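Local atomic coordinates of nucleoside permease NupG (Escherichia coli K-12, PDB entry 7DLA), a protein that transports purine and pyrimidine nucleosides across the inner membrane of Escherichia coli, driven by the proton motive force. Residues K8-L13 / A170-F175; L13-W18 / P108-I113; W65-W70 / L179-V184; I74-G79 / F104-T109. The protein carries 1 engineered substitution. All blocks are in the same frame, centred on the assembly; numbering follows the deposited sequence.

Contact 1. Residues K8-L13 / A170-F175; sequences KILSFL and AILVLF
Ile9 lays its CG2 methyl over one face of the Phe175 ring. Ile9 CG2 stands 3.8 Å from the centroid of the Phe175 ring, 16° off the ring normal and displaced toward the rim. This is a CH-pi contact. Ile9 reaches the same ring with its other branch, whose CD1 lies 3.4 Å from Phe175 CZ. The two side chains meet at about a right angle.

Leu13 and Leu172 form the second patch. They run past each other in opposite directions, and Leu13 CB comes 3.3 Å from Leu172 CD1. Leu13 CD1 touches the facing backbone, 3.6 Å from Leu172 CA. Leu13 CD1 also meets Ile171 CG2 at 3.8 Å. Leu10 adds its CD1 methyl, 3.6 Å from Leu172 CD1, so that one methyl of Leu172 serves two leucines. The first torsion of Leu172 (chi1 -169°) sets CG opposite the backbone N, which swings the end of the side chain toward the other helix. The whole interface is apolar.

Behind these side chains are two regular helical turns, crossing at 155°, nearly antiparallel. Their local axes approach to 10.0 Å. The pair joins helix 3-19 to helix 160-177, the first and sixth transmembrane helices. Helix 68-86 borders it through Tyr72, which touches both Leu10 and Leu172. Helix 138-152 lies against another side of helix 3-19, where Phe12 meets Ile141 and Met145.

Contact 2. Residues L13-W18 / P108-I113; sequences LQFCLW and PTLGLI
Gln14 and Thr109 make the polar link between these two helices. Gln14 NE2 donates to Thr109 OG1 over 3.0 Å. The bond is nearly straight, with an N-H...O angle of 173°, and the oxygen lies in the plane of the amide. The glutamine chain leaves the backbone with its N and CG trans (chi1 165°) and then bends at chi2 (80°), which carries the amide across to the threonine. Thr109 OG1 is in turn bonded to Tyr106 O on its own helix. The other end of the amide is also held: Gln14 OE1 is hydrogen-bonded to His76 NE2 and Tyr72 OH. Two side chains of helix 68-86 thus fix the rotation of the amide.

Apolar contacts flank the glutamine. Ile113 CD1 packs on the stem of Gln14, 3.8 Å from Gln14 CB. Leu110 CD1 lies 3.5 Å from Gln14 NE2 and so borders the amide. The same methyl of Leu110, CD1, is a looser neighbour of Phe15, 4.4 Å from Phe15 CE1. Within helix 3-19, Gln14 CG sits over the centre of the Phe15 ring.

The backbone of 108-113 is irregular. Proline has no N-H to give, and Pro108 O accepts from both Gly111 N and Leu112 N. This is a proline kink in a transmembrane helix. The arrangement is a buried polar network linking the first, third and fourth transmembrane helices of a major facilitator superfamily transporter.

Contact 3. Residues W65-W70 / L179-V184; sequences WLSAKW and LPHIPV
The imidazole of His181 approaches Ser67 obliquely, with His181 CD2 4.4 Å from Ser67 CB. The other flat group is the indole of Trp70. Its neighbour Lys69 lies over one face of it, with Lys69 CE 3.7 Å above the plane and offset toward the rim.

Ser67 carries the polar centre. Its OG donates to Ile182 O over 2.6 Å, in the carbonyl plane and on a lone pair. Ser67 is the N-cap residue of helix 68-86, and its OG accepts from Lys69 N at 3.0 Å. With OG anti to the backbone N (chi1 168°), it can face both partners. Replacing Ser67 by alanine is likely to leave the first turn uncapped and Ile182 O without its hydroxyl donor.

Lys69 extends along Leu179, where Lys69 CD and Leu179 CB are 3.5 Å apart. Its NZ is bonded to Leu179 O, though the modelled length is doubtfully short, and also to Leu177 O. Val184 CG2 closes the other end, 3.9 Å from Trp65 N.

The chain after helix 160-177 is thus tied to the cytoplasmic start of helix 68-86. The ammonium of Lys69 sits by carbonyls at and just past the C-terminal end of helix 160-177, where a positive charge is likely to be favourable.

Contact 4. Residues I74-G79 / F104-T109; sequences ICHTIG and FAYMPT
Cys75 and Ala105 meet where the third and fourth transmembrane helices cross as an antiparallel helical hairpin of the major facilitator fold. The local axes come within 8.0 Å, at 140°. The small side chains of Cys75 and Ala105 at the crossing are consistent with this close approach. Ala105 CB lies 3.5 Å from Ile78 CG2, and it also lies near the backbone N of Gly79.

Further along, Thr109 wedges its methyl between Cys75 and His76. Thr109 CG2 is 3.3 Å from Cys75 CB, and it covers one face of the His76 ring in a CH-pi contact, 3.8 Å from the centroid. Tyr106 CD2 lies at the edge of the imidazole, 3.9 Å from His76 CE1, with the ring planes at 47°. His76 NE2 is the atom taken by Gln14, and the Tyr72 ring meets the imidazole edge-to-face. Tyr106 OH bonds to Gln14 O.

With an alanine in its place, the loss of both branches of Thr109 would probably bare the imidazole face and leave Gln14 NE2 without its acceptor.

The hydroxyl of Thr109 turns back on its own helix: OG1 donates to Tyr106 O over 2.5 Å, on a lone pair in the carbonyl plane, and sits above the centre of the Tyr106 ring.

Overall arrangement
Helix 3-19 comes first and supplies one side of contacts 1 and 2, which share Leu13. Next come residues 65-70, the lead-in and first turn of helix 68-86, then 74-79 on the same helix. Contact 4 closes the shortest loop, the hairpin to helix 92-122. Contact 2 ends on the same part of that helix, sharing Pro108 and Thr109 with contact 4. Contact 1 closes later, on helix 160-177, and its loop encloses contacts 2 and 4. Contact 3 closes last, at 179-184; it crosses contacts 1 and 2 and encloses contact 4. Together they tie transmembrane helices one, three, four and six. Contact 3 lies at the cytoplasmic end, the others within the membrane span.

Contact 1. Residues K8-L13 / A170-F175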
loop_
_atom_site.group_PDB
_atom_site.type_symbol
_atom_site.label_atom_id
_atom_site.label_comp_id
_atom_site.label_asym_id
_atom_site.label_seq_id
_atom_site.Cartn_x
_atom_site.Cartn_y
_atom_site.Cartn_z
ATOM N N LYS A 8 12.171 2.386 16.779
ATOM C CA LYS A 8 11.726 3.560 16.036
ATOM C C LYS A 8 12.582 3.812 14.791
ATOM O O LYS A 8 12.058 4.214 13.739
ATOM C CB LYS A 8 11.750 4.774 16.953
ATOM C CG LYS A 8 10.743 4.701 18.033
ATOM C CD LYS A 8 10.360 6.071 18.515
ATOM C CE LYS A 8 9.981 6.071 19.993
ATOM N NZ LYS A 8 9.110 7.226 20.370
ATOM N N ILE A 9 13.899 3.598 14.889
ATOM C CA ILE A 9 14.753 3.703 13.713
ATOM C C ILE A 9 14.403 2.623 12.717
ATOM O O ILE A 9 14.365 2.885 11.507
ATOM C CB ILE A 9 16.233 3.638 14.117
ATOM C CG1 ILE A 9 16.537 4.797 15.049
ATOM C CG2 ILE A 9 17.131 3.678 12.896
ATOM C CD1 ILE A 9 17.726 4.596 15.851
ATOM N N LEU A 10 14.149 1.398 13.199
ATOM C CA LEU A 10 13.739 0.323 12.302
ATOM C C LEU A 10 12.443 0.663 11.572
ATOM O O LEU A 10 12.331 0.430 10.366
ATOM C CB LEU A 10 13.583 -0.966 13.086
ATOM C CG LEU A 10 14.197 -2.117 12.303
ATOM C CD1 LEU A 10 15.647 -1.861 12.038
ATOM C CD2 LEU A 10 14.008 -3.404 13.078
ATOM N N SER A 11 11.447 1.191 12.296
ATOM C CA SER A 11 10.191 1.607 11.672
ATOM C C SER A 11 10.457 2.678 10.624
ATOM O O SER A 11 10.074 2.525 9.447
ATOM C CB SER A 11 9.218 2.109 12.745
ATOM O OG SER A 11 7.870 1.883 12.392
ATOM N N PHE A 12 11.128 3.765 11.041
ATOM C CA PHE A 12 11.501 4.841 10.135
ATOM C C PHE A 12 12.079 4.287 8.847
ATOM O O PHE A 12 11.560 4.552 7.761
ATOM C CB PHE A 12 12.539 5.757 10.769
ATOM C CG PHE A 12 12.761 7.012 9.977
ATOM C CD1 PHE A 12 11.917 8.098 10.123
ATOM C CD2 PHE A 12 13.838 7.129 9.132
ATOM C CE1 PHE A 12 12.117 9.256 9.402
ATOM C CE2 PHE A 12 14.020 8.280 8.383
ATOM C CZ PHE A 12 13.153 9.347 8.531
ATOM N N LEU A 13 13.171 3.524 8.961
ATOM C CA LEU A 13 13.908 3.052 7.792
ATOM C C LEU A 13 13.057 2.134 6.931
ATOM O O LEU A 13 13.028 2.275 5.694
ATOM C CB LEU A 13 15.189 2.329 8.224
ATOM C CG LEU A 13 16.268 3.201 8.816
ATOM C CD1 LEU A 13 17.478 2.361 9.037
ATOM C CD2 LEU A 13 16.546 4.282 7.817
ATOM N N ALA A 170 20.165 -0.446 2.633
ATOM C CA ALA A 170 21.458 -0.902 3.136
ATOM C C ALA A 170 21.727 -0.380 4.540
ATOM O O ALA A 170 22.180 -1.132 5.411
ATOM C CB ALA A 170 22.565 -0.458 2.193
ATOM N N ILE A 171 21.495 0.917 4.752
ATOM C CA ILE A 171 21.530 1.485 6.090
ATOM C C ILE A 171 20.689 0.640 7.027
ATOM O O ILE A 171 21.129 0.276 8.127
ATOM C CB ILE A 171 21.022 2.937 6.026
ATOM C CG1 ILE A 171 21.966 3.749 5.117
ATOM C CG2 ILE A 171 20.797 3.506 7.458
ATOM C CD1 ILE A 171 22.004 5.244 5.342
ATOM N N LEU A 172 19.476 0.305 6.590
ATOM C CA LEU A 172 18.593 -0.604 7.304
ATOM C C LEU A 172 19.278 -1.913 7.625
ATOM O O LEU A 172 19.381 -2.271 8.793
ATOM C CB LEU A 172 17.310 -0.838 6.495
ATOM C CG LEU A 172 16.206 -1.552 7.246
ATOM C CD1 LEU A 172 16.014 -0.873 8.550
ATOM C CD2 LEU A 172 14.916 -1.489 6.456
ATOM N N VAL A 173 19.715 -2.654 6.607
ATOM C CA VAL A 173 20.335 -3.956 6.823
ATOM C C VAL A 173 21.392 -3.861 7.905
ATOM O O VAL A 173 21.416 -4.676 8.836
ATOM C CB VAL A 173 20.931 -4.552 5.537
ATOM C CG1 VAL A 173 21.121 -6.049 5.750
ATOM C CG2 VAL A 173 19.975 -4.381 4.360
ATOM N N LEU A 174 22.262 -2.862 7.798
ATOM C CA LEU A 174 23.253 -2.666 8.847
ATOM C C LEU A 174 22.588 -2.493 10.207
ATOM O O LEU A 174 23.027 -3.083 11.201
ATOM C CB LEU A 174 24.138 -1.465 8.525
ATOM C CG LEU A 174 25.105 -1.640 7.358
ATOM C CD1 LEU A 174 25.883 -0.360 7.127
ATOM C CD2 LEU A 174 26.018 -2.816 7.685
ATOM N N PHE A 175 21.516 -1.695 10.275
ATOM C CA PHE A 175 20.876 -1.489 11.566
ATOM C C PHE A 175 20.234 -2.752 12.096
ATOM O O PHE A 175 20.162 -2.925 13.309
ATOM C CB PHE A 175 19.863 -0.364 11.488
ATOM C CG PHE A 175 19.845 0.489 12.714
ATOM C CD1 PHE A 175 19.256 0.024 13.881
ATOM C CD2 PHE A 175 20.419 1.744 12.710
ATOM C CE1 PHE A 175 19.246 0.789 15.022
ATOM C CE2 PHE A 175 20.421 2.509 13.857
ATOM C CZ PHE A 175 19.825 2.027 15.013
#

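Contact 2. Residues L13-W18 / P108-I113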
loop_
_atom_site.group_PDB
_atom_site.type_symbol
_atom_site.label_atom_id
_atom_site.label_comp_id
_atom_site.label_asym_id
_atom_site.label_seq_id
_atom_site.Cartn_x
_atom_site.Cartn_y
_atom_site.Cartn_z
ATOM N N LEU A 13 13.171 3.524 8.961
ATOM C CA LEU A 13 13.908 3.052 7.792
ATOM C C LEU A 13 13.057 2.134 6.931
ATOM O O LEU A 13 13.028 2.275 5.694
ATOM C CB LEU A 13 15.189 2.329 8.224
ATOM C CG LEU A 13 16.268 3.201 8.816
ATOM C CD1 LEU A 13 17.478 2.361 9.037
ATOM C CD2 LEU A 13 16.546 4.282 7.817
ATOM N N GLN A 14 12.404 1.153 7.572
ATOM C CA GLN A 14 11.543 0.180 6.925
ATOM C C GLN A 14 10.624 0.876 5.943
ATOM O O GLN A 14 10.370 0.388 4.835
ATOM C CB GLN A 14 10.703 -0.566 7.958
ATOM C CG GLN A 14 9.551 -1.325 7.338
ATOM C CD GLN A 14 9.987 -2.641 6.732
ATOM O OE1 GLN A 14 10.964 -3.238 7.173
ATOM N NE2 GLN A 14 9.295 -3.081 5.696
ATOM N N PHE A 15 10.128 2.036 6.343
ATOM C CA PHE A 15 9.188 2.707 5.464
ATOM C C PHE A 15 9.790 3.837 4.655
ATOM O O PHE A 15 9.278 4.147 3.577
ATOM C CB PHE A 15 8.018 3.212 6.284
ATOM C CG PHE A 15 7.176 2.120 6.774
ATOM C CD1 PHE A 15 6.511 1.305 5.873
ATOM C CD2 PHE A 15 7.093 1.842 8.123
ATOM C CE1 PHE A 15 5.728 0.266 6.325
ATOM C CE2 PHE A 15 6.310 0.814 8.585
ATOM C CZ PHE A 15 5.626 0.022 7.685
ATOM N N CYS A 16 10.852 4.461 5.143
ATOM C CA CYS A 16 11.534 5.477 4.366
ATOM C C CYS A 16 11.981 4.893 3.042
ATOM O O CYS A 16 11.714 5.467 1.983
ATOM C CB CYS A 16 12.727 6.005 5.150
ATOM S SG CYS A 16 13.187 7.617 4.621
ATOM N N LEU A 17 12.617 3.713 3.082
ATOM C CA LEU A 17 13.116 3.119 1.842
ATOM C C LEU A 17 11.985 2.878 0.862
ATOM O O LEU A 17 12.171 3.033 -0.346
ATOM C CB LEU A 17 13.873 1.813 2.099
ATOM C CG LEU A 17 13.171 0.500 2.464
ATOM C CD1 LEU A 17 12.717 -0.339 1.251
ATOM C CD2 LEU A 17 14.077 -0.324 3.336
ATOM N N TRP A 18 10.814 2.474 1.352
ATOM C CA TRP A 18 9.680 2.271 0.454
ATOM C C TRP A 18 9.138 3.591 -0.103
ATOM O O TRP A 18 8.917 3.708 -1.316
ATOM C CB TRP A 18 8.579 1.499 1.173
ATOM C CG TRP A 18 7.779 0.544 0.277
ATOM C CD1 TRP A 18 8.216 -0.083 -0.855
ATOM C CD2 TRP A 18 6.453 0.059 0.512
ATOM N NE1 TRP A 18 7.229 -0.884 -1.368
ATOM C CE2 TRP A 18 6.136 -0.820 -0.545
ATOM C CE3 TRP A 18 5.493 0.297 1.503
ATOM C CZ2 TRP A 18 4.902 -1.467 -0.636
ATOM C CZ3 TRP A 18 4.276 -0.337 1.408
ATOM C CH2 TRP A 18 3.988 -1.211 0.344
ATOM N N PRO A 108 7.322 -9.557 2.536
ATOM C CA PRO A 108 7.379 -10.283 3.810
ATOM C C PRO A 108 7.903 -9.451 4.975
ATOM O O PRO A 108 7.540 -9.707 6.136
ATOM C CB PRO A 108 8.312 -11.450 3.465
ATOM C CG PRO A 108 8.090 -11.654 1.998
ATOM C CD PRO A 108 8.097 -10.270 1.502
ATOM N N THR A 109 8.767 -8.462 4.712
ATOM C CA THR A 109 9.358 -7.708 5.816
ATOM C C THR A 109 8.291 -6.950 6.591
ATOM O O THR A 109 8.483 -6.666 7.780
ATOM C CB THR A 109 10.478 -6.748 5.320
ATOM O OG1 THR A 109 9.950 -5.704 4.495
ATOM C CG2 THR A 109 11.506 -7.512 4.531
ATOM N N LEU A 110 7.150 -6.689 5.952
ATOM C CA LEU A 110 6.062 -5.948 6.577
ATOM C C LEU A 110 5.536 -6.640 7.837
ATOM O O LEU A 110 5.138 -5.966 8.795
ATOM C CB LEU A 110 4.961 -5.746 5.547
ATOM C CG LEU A 110 4.797 -4.326 5.005
ATOM C CD1 LEU A 110 6.117 -3.762 4.492
ATOM C CD2 LEU A 110 3.791 -4.352 3.876
ATOM N N GLY A 111 5.542 -7.973 7.865
ATOM C CA GLY A 111 5.225 -8.693 9.075
ATOM C C GLY A 111 6.447 -9.068 9.877
ATOM O O GLY A 111 6.354 -9.300 11.086
ATOM N N LEU A 112 7.601 -9.155 9.208
ATOM C CA LEU A 112 8.807 -9.566 9.921
ATOM C C LEU A 112 9.246 -8.508 10.934
ATOM O O LEU A 112 9.675 -8.844 12.049
ATOM C CB LEU A 112 9.899 -9.875 8.915
ATOM C CG LEU A 112 9.747 -11.329 8.494
ATOM C CD1 LEU A 112 10.552 -11.638 7.249
ATOM C CD2 LEU A 112 10.129 -12.236 9.641
ATOM N N ILE A 113 9.089 -7.223 10.588
ATOM C CA ILE A 113 9.431 -6.155 11.528
ATOM C C ILE A 113 8.495 -6.193 12.730
ATOM O O ILE A 113 8.910 -5.916 13.861
ATOM C CB ILE A 113 9.403 -4.772 10.843
ATOM C CG1 ILE A 113 9.766 -3.653 11.834
ATOM C CG2 ILE A 113 8.017 -4.468 10.304
ATOM C CD1 ILE A 113 9.672 -2.230 11.257
#

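Contact 3. Residues W65-W70 / L179-V184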
loop_
_atom_site.group_PDB
_atom_site.type_symbol
_atom_site.label_atom_id
_atom_site.label_comp_id
_atom_site.label_asym_id
_atom_site.label_seq_id
_atom_site.Cartn_x
_atom_site.Cartn_y
_atom_site.Cartn_z
ATOM N N TRP A 65 12.437 -22.155 11.017
ATOM C CA TRP A 65 13.839 -22.519 10.747
ATOM C C TRP A 65 14.888 -21.397 10.855
ATOM O O TRP A 65 16.085 -21.710 10.877
ATOM C CB TRP A 65 13.996 -23.171 9.359
ATOM C CG TRP A 65 12.998 -24.247 8.943
ATOM C CD1 TRP A 65 13.080 -25.587 9.209
ATOM C CD2 TRP A 65 11.857 -24.090 8.066
ATOM N NE1 TRP A 65 12.035 -26.253 8.617
ATOM C CE2 TRP A 65 11.275 -25.359 7.906
ATOM C CE3 TRP A 65 11.260 -22.997 7.424
ATOM C CZ2 TRP A 65 10.129 -25.560 7.133
ATOM C CZ3 TRP A 65 10.121 -23.205 6.663
ATOM C CH2 TRP A 65 9.574 -24.470 6.523
ATOM N N LEU A 66 14.508 -20.131 10.917
ATOM C CA LEU A 66 15.499 -19.085 10.797
ATOM C C LEU A 66 15.000 -17.877 11.562
ATOM O O LEU A 66 13.864 -17.450 11.382
ATOM C CB LEU A 66 15.731 -18.709 9.338
ATOM C CG LEU A 66 17.128 -18.255 8.937
ATOM C CD1 LEU A 66 17.301 -18.042 7.425
ATOM C CD2 LEU A 66 17.500 -17.062 9.702
ATOM N N SER A 67 15.854 -17.337 12.424
ATOM C CA SER A 67 15.468 -16.154 13.176
ATOM C C SER A 67 14.817 -15.127 12.265
ATOM O O SER A 67 15.206 -14.955 11.113
ATOM C CB SER A 67 16.651 -15.519 13.871
ATOM O OG SER A 67 16.287 -14.229 14.344
ATOM N N ALA A 68 13.805 -14.441 12.793
ATOM C CA ALA A 68 13.193 -13.344 12.053
ATOM C C ALA A 68 14.224 -12.275 11.716
ATOM O O ALA A 68 14.145 -11.640 10.658
ATOM C CB ALA A 68 12.047 -12.754 12.865
ATOM N N LYS A 69 15.199 -12.060 12.612
ATOM C CA LYS A 69 16.249 -11.072 12.364
ATOM C C LYS A 69 17.014 -11.414 11.089
ATOM O O LYS A 69 17.186 -10.568 10.201
ATOM C CB LYS A 69 17.189 -10.984 13.577
ATOM C CG LYS A 69 18.687 -10.825 13.291
ATOM C CD LYS A 69 19.407 -10.102 14.454
ATOM C CE LYS A 69 20.920 -10.403 14.525
ATOM N NZ LYS A 69 21.651 -9.650 15.603
ATOM N N TRP A 70 17.429 -12.669 10.950
ATOM C CA TRP A 70 18.240 -13.012 9.799
ATOM C C TRP A 70 17.397 -13.030 8.521
ATOM O O TRP A 70 17.884 -12.631 7.450
ATOM C CB TRP A 70 18.947 -14.330 10.061
ATOM C CG TRP A 70 20.010 -14.251 11.141
ATOM C CD1 TRP A 70 20.181 -15.110 12.206
ATOM C CD2 TRP A 70 21.090 -13.325 11.209
ATOM N NE1 TRP A 70 21.267 -14.728 12.947
ATOM C CE2 TRP A 70 21.841 -13.637 12.354
ATOM C CE3 TRP A 70 21.484 -12.243 10.421
ATOM C CZ2 TRP A 70 22.959 -12.904 12.726
ATOM C CZ3 TRP A 70 22.601 -11.515 10.796
ATOM C CH2 TRP A 70 23.325 -11.851 11.928
ATOM N N LEU A 179 20.484 -5.939 15.794
ATOM C CA LEU A 179 19.346 -6.472 16.489
ATOM C C LEU A 179 19.814 -7.578 17.436
ATOM O O LEU A 179 20.896 -8.168 17.248
ATOM C CB LEU A 179 18.337 -6.985 15.475
ATOM C CG LEU A 179 17.236 -6.016 15.031
ATOM C CD1 LEU A 179 16.096 -6.787 14.463
ATOM C CD2 LEU A 179 16.733 -5.160 16.154
ATOM N N PRO A 180 19.069 -7.808 18.508
ATOM C CA PRO A 180 19.349 -8.941 19.372
ATOM C C PRO A 180 18.699 -10.183 18.814
ATOM O O PRO A 180 17.801 -10.139 17.958
ATOM C CB PRO A 180 18.741 -8.533 20.709
ATOM C CG PRO A 180 18.467 -7.083 20.526
ATOM C CD PRO A 180 18.099 -6.924 19.137
ATOM N N HIS A 181 19.211 -11.308 19.294
ATOM C CA HIS A 181 18.798 -12.576 18.733
ATOM C C HIS A 181 17.307 -12.742 18.970
ATOM O O HIS A 181 16.850 -12.829 20.118
ATOM C CB HIS A 181 19.584 -13.721 19.349
ATOM C CG HIS A 181 19.147 -15.065 18.862
ATOM N ND1 HIS A 181 18.768 -16.084 19.707
ATOM C CD2 HIS A 181 19.035 -15.559 17.605
ATOM C CE1 HIS A 181 18.456 -17.152 18.993
ATOM N NE2 HIS A 181 18.608 -16.859 17.714
ATOM N N ILE A 182 16.553 -12.697 17.884
ATOM C CA ILE A 182 15.109 -12.944 17.923
ATOM C C ILE A 182 14.911 -14.443 17.696
ATOM O O ILE A 182 15.137 -14.920 16.573
ATOM C CB ILE A 182 14.374 -12.102 16.879
ATOM C CG1 ILE A 182 14.754 -10.629 17.089
ATOM C CG2 ILE A 182 12.880 -12.331 16.981
ATOM C CD1 ILE A 182 14.538 -10.151 18.505
ATOM N N PRO A 183 14.535 -15.212 18.722
ATOM C CA PRO A 183 14.521 -16.665 18.555
ATOM C C PRO A 183 13.490 -17.054 17.519
ATOM O O PRO A 183 12.610 -16.272 17.149
ATOM C CB PRO A 183 14.131 -17.163 19.943
ATOM C CG PRO A 183 13.235 -16.133 20.386
ATOM C CD PRO A 183 13.923 -14.858 20.015
ATOM N N VAL A 184 13.646 -18.264 17.000
ATOM C CA VAL A 184 12.581 -18.844 16.199
ATOM C C VAL A 184 11.406 -19.135 17.134
ATOM O O VAL A 184 11.538 -19.885 18.113
ATOM C CB VAL A 184 13.099 -20.074 15.428
ATOM C CG1 VAL A 184 13.709 -21.118 16.360
ATOM C CG2 VAL A 184 12.023 -20.650 14.546
#

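Contact 4. Residues I74-G79 / F104-T109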
loop_
_atom_site.group_PDB
_atom_site.type_symbol
_atom_site.label_atom_id
_atom_site.label_comp_id
_atom_site.label_asym_id
_atom_site.label_seq_id
_atom_site.Cartn_x
_atom_site.Cartn_y
_atom_site.Cartn_z
ATOM N N ILE A 74 18.202 -10.733 5.192
ATOM C CA ILE A 74 18.302 -11.249 3.833
ATOM C C ILE A 74 17.381 -10.459 2.915
ATOM O O ILE A 74 17.786 -10.006 1.833
ATOM C CB ILE A 74 18.009 -12.768 3.829
ATOM C CG1 ILE A 74 18.906 -13.468 4.863
ATOM C CG2 ILE A 74 18.141 -13.380 2.437
ATOM C CD1 ILE A 74 19.191 -14.928 4.633
ATOM N N CYS A 75 16.155 -10.218 3.369
ATOM C CA CYS A 75 15.172 -9.567 2.516
ATOM C C CYS A 75 15.614 -8.178 2.096
ATOM O O CYS A 75 15.641 -7.875 0.903
ATOM C CB CYS A 75 13.830 -9.500 3.223
ATOM S SG CYS A 75 12.846 -10.932 2.952
ATOM N N HIS A 76 15.926 -7.314 3.058
ATOM C CA HIS A 76 16.282 -5.951 2.688
ATOM C C HIS A 76 17.597 -5.875 1.944
ATOM O O HIS A 76 17.788 -4.964 1.142
ATOM C CB HIS A 76 16.334 -5.077 3.918
ATOM C CG HIS A 76 14.994 -4.788 4.480
ATOM N ND1 HIS A 76 13.897 -4.636 3.671
ATOM C CD2 HIS A 76 14.554 -4.657 5.751
ATOM C CE1 HIS A 76 12.840 -4.389 4.421
ATOM N NE2 HIS A 76 13.212 -4.394 5.687
ATOM N N THR A 77 18.529 -6.772 2.225
ATOM C CA THR A 77 19.672 -6.906 1.343
ATOM C C THR A 77 19.232 -7.085 -0.105
ATOM O O THR A 77 19.699 -6.367 -0.999
ATOM C CB THR A 77 20.500 -8.086 1.795
ATOM O OG1 THR A 77 20.672 -7.980 3.216
ATOM C CG2 THR A 77 21.827 -8.120 1.018
ATOM N N ILE A 78 18.377 -8.075 -0.363
ATOM C CA ILE A 78 17.913 -8.266 -1.726
ATOM C C ILE A 78 17.213 -7.011 -2.200
ATOM O O ILE A 78 17.433 -6.557 -3.323
ATOM C CB ILE A 78 17.001 -9.497 -1.849
ATOM C CG1 ILE A 78 17.837 -10.769 -1.975
ATOM C CG2 ILE A 78 16.092 -9.342 -3.058
ATOM C CD1 ILE A 78 17.039 -11.999 -2.442
ATOM N N GLY A 79 16.357 -6.439 -1.355
ATOM C CA GLY A 79 15.679 -5.201 -1.695
ATOM C C GLY A 79 16.659 -4.148 -2.175
ATOM O O GLY A 79 16.441 -3.485 -3.191
ATOM N N PHE A 104 9.002 -9.358 -3.829
ATOM C CA PHE A 104 9.088 -10.689 -3.248
ATOM C C PHE A 104 9.942 -10.657 -1.999
ATOM O O PHE A 104 9.659 -11.365 -1.032
ATOM C CB PHE A 104 9.671 -11.656 -4.273
ATOM C CG PHE A 104 8.655 -12.561 -4.900
ATOM C CD1 PHE A 104 7.725 -12.061 -5.814
ATOM C CD2 PHE A 104 8.623 -13.903 -4.598
ATOM C CE1 PHE A 104 6.777 -12.890 -6.404
ATOM C CE2 PHE A 104 7.670 -14.739 -5.186
ATOM C CZ PHE A 104 6.757 -14.225 -6.096
ATOM N N ALA A 105 10.976 -9.816 -1.992
ATOM C CA ALA A 105 11.789 -9.622 -0.797
ATOM C C ALA A 105 11.163 -8.646 0.195
ATOM O O ALA A 105 11.267 -8.840 1.404
ATOM C CB ALA A 105 13.183 -9.131 -1.184
ATOM N N TYR A 106 10.501 -7.607 -0.287
ATOM C CA TYR A 106 10.075 -6.531 0.591
ATOM C C TYR A 106 8.767 -6.816 1.298
ATOM O O TYR A 106 8.624 -6.467 2.468
ATOM C CB TYR A 106 9.948 -5.233 -0.187
ATOM C CG TYR A 106 9.560 -4.094 0.713
ATOM C CD1 TYR A 106 8.230 -3.803 0.985
ATOM C CD2 TYR A 106 10.527 -3.397 1.403
ATOM C CE1 TYR A 106 7.898 -2.773 1.827
ATOM C CE2 TYR A 106 10.200 -2.391 2.263
ATOM C CZ TYR A 106 8.898 -2.076 2.470
ATOM O OH TYR A 106 8.634 -1.050 3.340
ATOM N N MET A 107 7.791 -7.358 0.585
ATOM C CA MET A 107 6.479 -7.671 1.143
ATOM C C MET A 107 6.552 -8.468 2.440
ATOM O O MET A 107 5.895 -8.074 3.418
ATOM C CB MET A 107 5.683 -8.420 0.071
ATOM C CG MET A 107 5.123 -7.550 -1.027
ATOM S SD MET A 107 5.082 -5.771 -0.754
ATOM C CE MET A 107 3.958 -5.560 0.601
ATOM N N PRO A 108 7.322 -9.557 2.536
ATOM C CA PRO A 108 7.379 -10.283 3.810
ATOM C C PRO A 108 7.903 -9.451 4.975
ATOM O O PRO A 108 7.540 -9.707 6.136
ATOM C CB PRO A 108 8.312 -11.450 3.465
ATOM C CG PRO A 108 8.090 -11.654 1.998
ATOM C CD PRO A 108 8.097 -10.270 1.502
ATOM N N THR A 109 8.767 -8.462 4.712
ATOM C CA THR A 109 9.358 -7.708 5.816
ATOM C C THR A 109 8.291 -6.950 6.591
ATOM O O THR A 109 8.483 -6.666 7.780
ATOM C CB THR A 109 10.478 -6.748 5.320
ATOM O OG1 THR A 109 9.950 -5.704 4.495
ATOM C CG2 THR A 109 11.506 -7.512 4.531
#